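Local coordinates for protein transcription regulator (Haloarcula marismortui ATCC 43049, PDB 3CRJ) that probably binds cis-regulatory DNA through its helix-turn-helix motif and acts as a transcription factor, as a member of the TetR family, at residues Glu132-Arg135 and Tyr136-Ala140; Thr152-Ala156 and Glu157-Arg161. All coordinates share one frame; numbering follows the deposited sequence.

Both contacts are local, and both lie within the range of the BetI-type C-terminal family. Following the chain, contact 1 comes first. It spans successive turns of helix 121-148, so it closes no loop. Contact 2 opens later, in the loop after that helix, and runs into the first turns of helix 156-176. The two are in series and neither nest nor cross. Their centres lie about 12 Å apart, and they meet where the two consecutive helices pack together. A salt bridge joins Arg-135 NH2 of contact 1 to Glu-157 OE2 of contact 2, at 2.5 Å. Beside it, Lys-139 packs on Glu-157 and Thr-160.

Contact 1 (Glu132-Arg135 and Tyr136-Ala140); sequences EYVR and YMLKA
Tyr-136 N donates to Glu-132 O over 2.8 Å, with an N-H...O angle of 168°. This is one rung of a regular i to i+4 ladder in helix 121-148. The next rungs run from Met-137 to Tyr-133, from Leu-138 to Val-134 and from Lys-139 to Arg-135. The side chains follow the same spacing. The CE2 corner of the Tyr-133 ring meets Met-137 SE at 4.1 Å. Met-137 is modelled as selenomethionine. Its selenium lies obliquely to the ring, 5.1 Å from the centroid of Tyr-133, in a Met-aromatic contact. Met-137 CG sits between its own backbone N and carbonyl carbon (chi1 67°), and the chain runs back over the preceding turn to the ring. Val-134 and Leu-138 lie side by side and point the same way. Their branches Val-134 CG1 and Leu-138 CD1 touch at 3.7 Å. Leu-164 of helix 156-176 packs against both, and Leu-92 and Leu-96 of helix 85-97 pack on Met-137. Phe-73 of helix 58-78 lies against Tyr-133, so this face packs inside the helical bundle. The polar side of the helix carries Glu-132, Arg-135 and Lys-139. Arg-135 NH1 makes a salt bridge to Glu-132 OE1 at 2.7 Å. It comes from above the carboxylate plane, and the bond is bent. Arg-135 CG is anti to the backbone N (chi1 -169°), and the turn about CD-NE brings NH1 back to Glu-132. Its NH2 makes a second salt bridge, to Glu-157 on helix 156-176. Arg-135 NH2 and Lys-139 NZ are 5.4 Å apart, and Lys-139 also packs on Glu-157. The guanidinium is therefore held between two carboxylates. The negative charge of the two glutamates probably offsets the positive charge of Arg-135 and the nearby lysine, which in turn probably favour the charged form of both glutamates.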
loop_
_atom_site.group_PDB
_atom_site.type_symbol
_atom_site.label_atom_id
_atom_site.label_comp_id
_atom_site.label_asym_id
_atom_site.label_seq_id
_atom_site.Cartn_x
_atom_site.Cartn_y
_atom_site.Cartn_z
ATOM N N GLU A 132 -0.625 3.258 14.814
ATOM C CA GLU A 132 -0.535 4.178 15.973
ATOM C C GLU A 132 0.792 4.083 16.719
ATOM O O GLU A 132 1.335 5.100 17.171
ATOM C CB GLU A 132 -1.664 3.992 17.002
ATOM C CG GLU A 132 -3.083 4.246 16.540
ATOM C CD GLU A 132 -3.425 5.710 16.236
ATOM O OE1 GLU A 132 -2.533 6.507 15.832
ATOM O OE2 GLU A 132 -4.631 6.051 16.367
ATOM N N TYR A 133 1.298 2.861 16.853
ATOM C CA TYR A 133 2.517 2.637 17.597
ATOM C C TYR A 133 3.686 3.308 16.899
ATOM O O TYR A 133 4.528 3.960 17.549
ATOM C CB TYR A 133 2.815 1.145 17.749
ATOM C CG TYR A 133 4.061 0.917 18.554
ATOM C CD1 TYR A 133 4.027 0.986 19.957
ATOM C CD2 TYR A 133 5.291 0.678 17.928
ATOM C CE1 TYR A 133 5.178 0.805 20.715
ATOM C CE2 TYR A 133 6.468 0.505 18.684
ATOM C CZ TYR A 133 6.396 0.565 20.075
ATOM O OH TYR A 133 7.529 0.356 20.845
ATOM N N VAL A 134 3.720 3.153 15.575
ATOM C CA VAL A 134 4.773 3.732 14.764
ATOM C C VAL A 134 4.657 5.231 14.827
ATOM O O VAL A 134 5.620 5.909 15.148
ATOM C CB VAL A 134 4.743 3.195 13.312
ATOM C CG1 VAL A 134 5.694 3.981 12.406
ATOM C CG2 VAL A 134 5.078 1.681 13.298
ATOM N N ARG A 135 3.464 5.742 14.558
ATOM C CA ARG A 135 3.144 7.157 14.731
ATOM C C ARG A 135 3.631 7.722 16.098
ATOM O O ARG A 135 4.354 8.727 16.141
ATOM C CB ARG A 135 1.641 7.322 14.554
ATOM C CG ARG A 135 1.131 8.736 14.442
ATOM C CD ARG A 135 -0.402 8.756 14.591
ATOM N NE ARG A 135 -0.875 9.960 15.290
ATOM C CZ ARG A 135 -1.582 9.969 16.422
ATOM N NH1 ARG A 135 -1.946 8.837 17.041
ATOM N NH2 ARG A 135 -1.931 11.134 16.948
ATOM N N TYR A 136 3.258 7.070 17.204
ATOM C CA TYR A 136 3.727 7.490 18.512
ATOM C C TYR A 136 5.253 7.552 18.567
ATOM O O TYR A 136 5.806 8.552 18.981
ATOM C CB TYR A 136 3.172 6.614 19.637
ATOM C CG TYR A 136 3.678 6.983 21.038
ATOM C CD1 TYR A 136 2.893 7.715 21.927
ATOM C CD2 TYR A 136 4.947 6.580 21.473
ATOM C CE1 TYR A 136 3.367 8.036 23.216
ATOM C CE2 TYR A 136 5.435 6.898 22.736
ATOM C CZ TYR A 136 4.651 7.621 23.616
ATOM O OH TYR A 136 5.165 7.920 24.888
HETATM N N MSE A 137 5.948 6.508 18.156
HETATM C CA MSE A 137 7.403 6.524 18.292
HETATM C C MSE A 137 8.097 7.497 17.336
HETATM O O MSE A 137 9.162 8.012 17.648
HETATM C CB MSE A 137 7.980 5.134 18.132
HETATM C CG MSE A 137 7.811 4.620 16.753
HETATM SE SE MSE A 137 8.798 3.006 16.461
HETATM C CE MSE A 137 9.420 3.516 14.710
ATOM N N LEU A 138 7.487 7.761 16.192
ATOM C CA LEU A 138 8.041 8.722 15.246
ATOM C C LEU A 138 7.797 10.173 15.657
ATOM O O LEU A 138 8.738 10.969 15.724
ATOM C CB LEU A 138 7.472 8.473 13.855
ATOM C CG LEU A 138 8.178 7.358 13.079
ATOM C CD1 LEU A 138 7.498 7.193 11.732
ATOM C CD2 LEU A 138 9.643 7.656 12.919
ATOM N N LYS A 139 6.544 10.520 15.946
ATOM C CA LYS A 139 6.249 11.815 16.529
ATOM C C LYS A 139 7.060 12.146 17.793
ATOM O O LYS A 139 7.515 13.284 17.964
ATOM C CB LYS A 139 4.782 11.934 16.832
ATOM C CG LYS A 139 4.328 13.363 16.966
ATOM C CD LYS A 139 2.837 13.440 16.780
ATOM C CE LYS A 139 2.089 12.789 17.949
ATOM N NZ LYS A 139 2.292 13.520 19.206
ATOM N N ALA A 140 7.268 11.150 18.649
ATOM C CA ALA A 140 8.043 11.339 19.875
ATOM C C ALA A 140 9.483 11.754 19.644
ATOM O O ALA A 140 9.991 12.558 20.387
ATOM C CB ALA A 140 7.989 10.097 20.771
#

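Contact 2 (Thr152-Ala156 and Glu157-Arg161); sequences TDVDA and EHVTR
Helix 156-176 starts at an N-cap, and Asp-155 is the capping residue. Its carboxylate folds over the first turn, with CG anti to the backbone N (chi1 173°). Asp-155 OD1 accepts from His-158 N at 3.1 Å, with an N-H...O angle of 154°. The N-H comes from above the carboxylate plane. The other oxygen, Asp-155 OD2, rests against His-158 CB at 3.5 Å. Asp-155 O takes Val-159 N at 2.9 Å, in a nearly straight bond, and only weakly His-158 N. The cap probably gains from the positive end of the helix dipole. On the apolar side, Val-154 CG1 touches Val-159 CG2 at 3.6 Å. These two side chains cross at about a right angle. Leu-198 packs on Val-154, while Tyr-193 and Met-197 pack on Val-159, so the pair faces helix 181-198. The imidazole of His-158 leads away from the cap, and its NE2 is hydrogen-bonded to Glu-192 of the second subunit. The Val-154 to Val-159 contact, which brackets the cap, is a hydrophobic staple. With the aspartate N-cap it is typical of a helix N terminus.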
loop_
_atom_site.group_PDB
_atom_site.type_symbol
_atom_site.label_atom_id
_atom_site.label_comp_id
_atom_site.label_asym_id
_atom_site.label_seq_id
_atom_site.Cartn_x
_atom_site.Cartn_y
_atom_site.Cartn_z
ATOM N N THR A 152 13.744 22.023 13.276
ATOM C CA THR A 152 12.861 23.180 13.118
ATOM C C THR A 152 11.503 22.934 13.765
ATOM O O THR A 152 10.982 21.800 13.697
ATOM C CB THR A 152 12.641 23.424 11.638
ATOM O OG1 THR A 152 13.913 23.666 11.032
ATOM C CG2 THR A 152 11.700 24.587 11.394
ATOM N N ASP A 153 10.924 23.975 14.369
ATOM C CA ASP A 153 9.619 23.807 15.002
ATOM C C ASP A 153 8.501 23.712 13.973
ATOM O O ASP A 153 7.996 24.726 13.516
ATOM C CB ASP A 153 9.303 24.927 16.000
ATOM C CG ASP A 153 7.952 24.728 16.683
ATOM O OD1 ASP A 153 7.389 25.703 17.197
ATOM O OD2 ASP A 153 7.433 23.591 16.701
ATOM N N VAL A 154 8.091 22.495 13.651
ATOM C CA VAL A 154 7.167 22.258 12.543
ATOM C C VAL A 154 5.989 21.415 13.026
ATOM O O VAL A 154 6.001 20.938 14.166
ATOM C CB VAL A 154 7.909 21.549 11.375
ATOM C CG1 VAL A 154 8.075 20.098 11.686
ATOM C CG2 VAL A 154 7.184 21.787 10.018
ATOM N N ASP A 155 4.975 21.245 12.178
ATOM C CA ASP A 155 3.765 20.486 12.527
ATOM C C ASP A 155 4.114 19.012 12.610
ATOM O O ASP A 155 4.142 18.314 11.608
ATOM C CB ASP A 155 2.657 20.753 11.503
ATOM C CG ASP A 155 1.422 19.875 11.699
ATOM O OD1 ASP A 155 1.431 18.935 12.516
ATOM O OD2 ASP A 155 0.427 20.120 10.991
ATOM N N ALA A 156 4.396 18.562 13.826
ATOM C CA ALA A 156 4.887 17.209 14.093
ATOM C C ALA A 156 3.911 16.173 13.612
ATOM O O ALA A 156 4.328 15.202 13.003
ATOM C CB ALA A 156 5.171 17.009 15.567
ATOM N N GLU A 157 2.616 16.374 13.849
ATOM C CA GLU A 157 1.649 15.374 13.401
ATOM C C GLU A 157 1.738 15.154 11.898
ATOM O O GLU A 157 1.665 14.030 11.441
ATOM C CB GLU A 157 0.216 15.691 13.837
ATOM C CG GLU A 157 -0.273 14.840 15.042
ATOM C CD GLU A 157 -0.329 13.303 14.782
ATOM O OE1 GLU A 157 -0.542 12.857 13.620
ATOM O OE2 GLU A 157 -0.180 12.524 15.758
ATOM N N HIS A 158 1.929 16.233 11.151
ATOM C CA HIS A 158 1.940 16.161 9.713
ATOM C C HIS A 158 3.247 15.663 9.138
ATOM O O HIS A 158 3.263 14.938 8.157
ATOM C CB HIS A 158 1.614 17.485 9.060
ATOM C CG HIS A 158 1.778 17.422 7.587
ATOM N ND1 HIS A 158 0.811 16.890 6.770
ATOM C CD2 HIS A 158 2.839 17.710 6.793
ATOM C CE1 HIS A 158 1.255 16.888 5.524
ATOM N NE2 HIS A 158 2.485 17.376 5.513
ATOM N N VAL A 159 4.357 16.076 9.719
ATOM C CA VAL A 159 5.601 15.426 9.341
ATOM C C VAL A 159 5.529 13.914 9.569
ATOM O O VAL A 159 5.903 13.144 8.678
ATOM C CB VAL A 159 6.859 16.092 9.972
ATOM C CG1 VAL A 159 8.105 15.374 9.557
ATOM C CG2 VAL A 159 6.951 17.511 9.516
ATOM N N THR A 160 5.016 13.456 10.709
ATOM C CA THR A 160 5.070 12.003 10.930
ATOM C C THR A 160 4.046 11.235 10.081
ATOM O O THR A 160 4.293 10.102 9.667
ATOM C CB THR A 160 5.083 11.578 12.429
ATOM O OG1 THR A 160 3.968 10.721 12.743
ATOM C CG2 THR A 160 5.141 12.773 13.339
ATOM N N ARG A 161 2.920 11.878 9.802
ATOM C CA ARG A 161 1.960 11.331 8.862
ATOM C C ARG A 161 2.598 11.171 7.482
ATOM O O ARG A 161 2.394 10.157 6.807
ATOM C CB ARG A 161 0.712 12.213 8.799
ATOM C CG ARG A 161 -0.054 12.097 7.487
ATOM C CD ARG A 161 -0.494 10.654 7.176
ATOM N NE ARG A 161 -1.495 10.200 8.139
ATOM C CZ ARG A 161 -2.791 10.501 8.071
ATOM N NH1 ARG A 161 -3.263 11.243 7.066
ATOM N NH2 ARG A 161 -3.616 10.052 9.003
#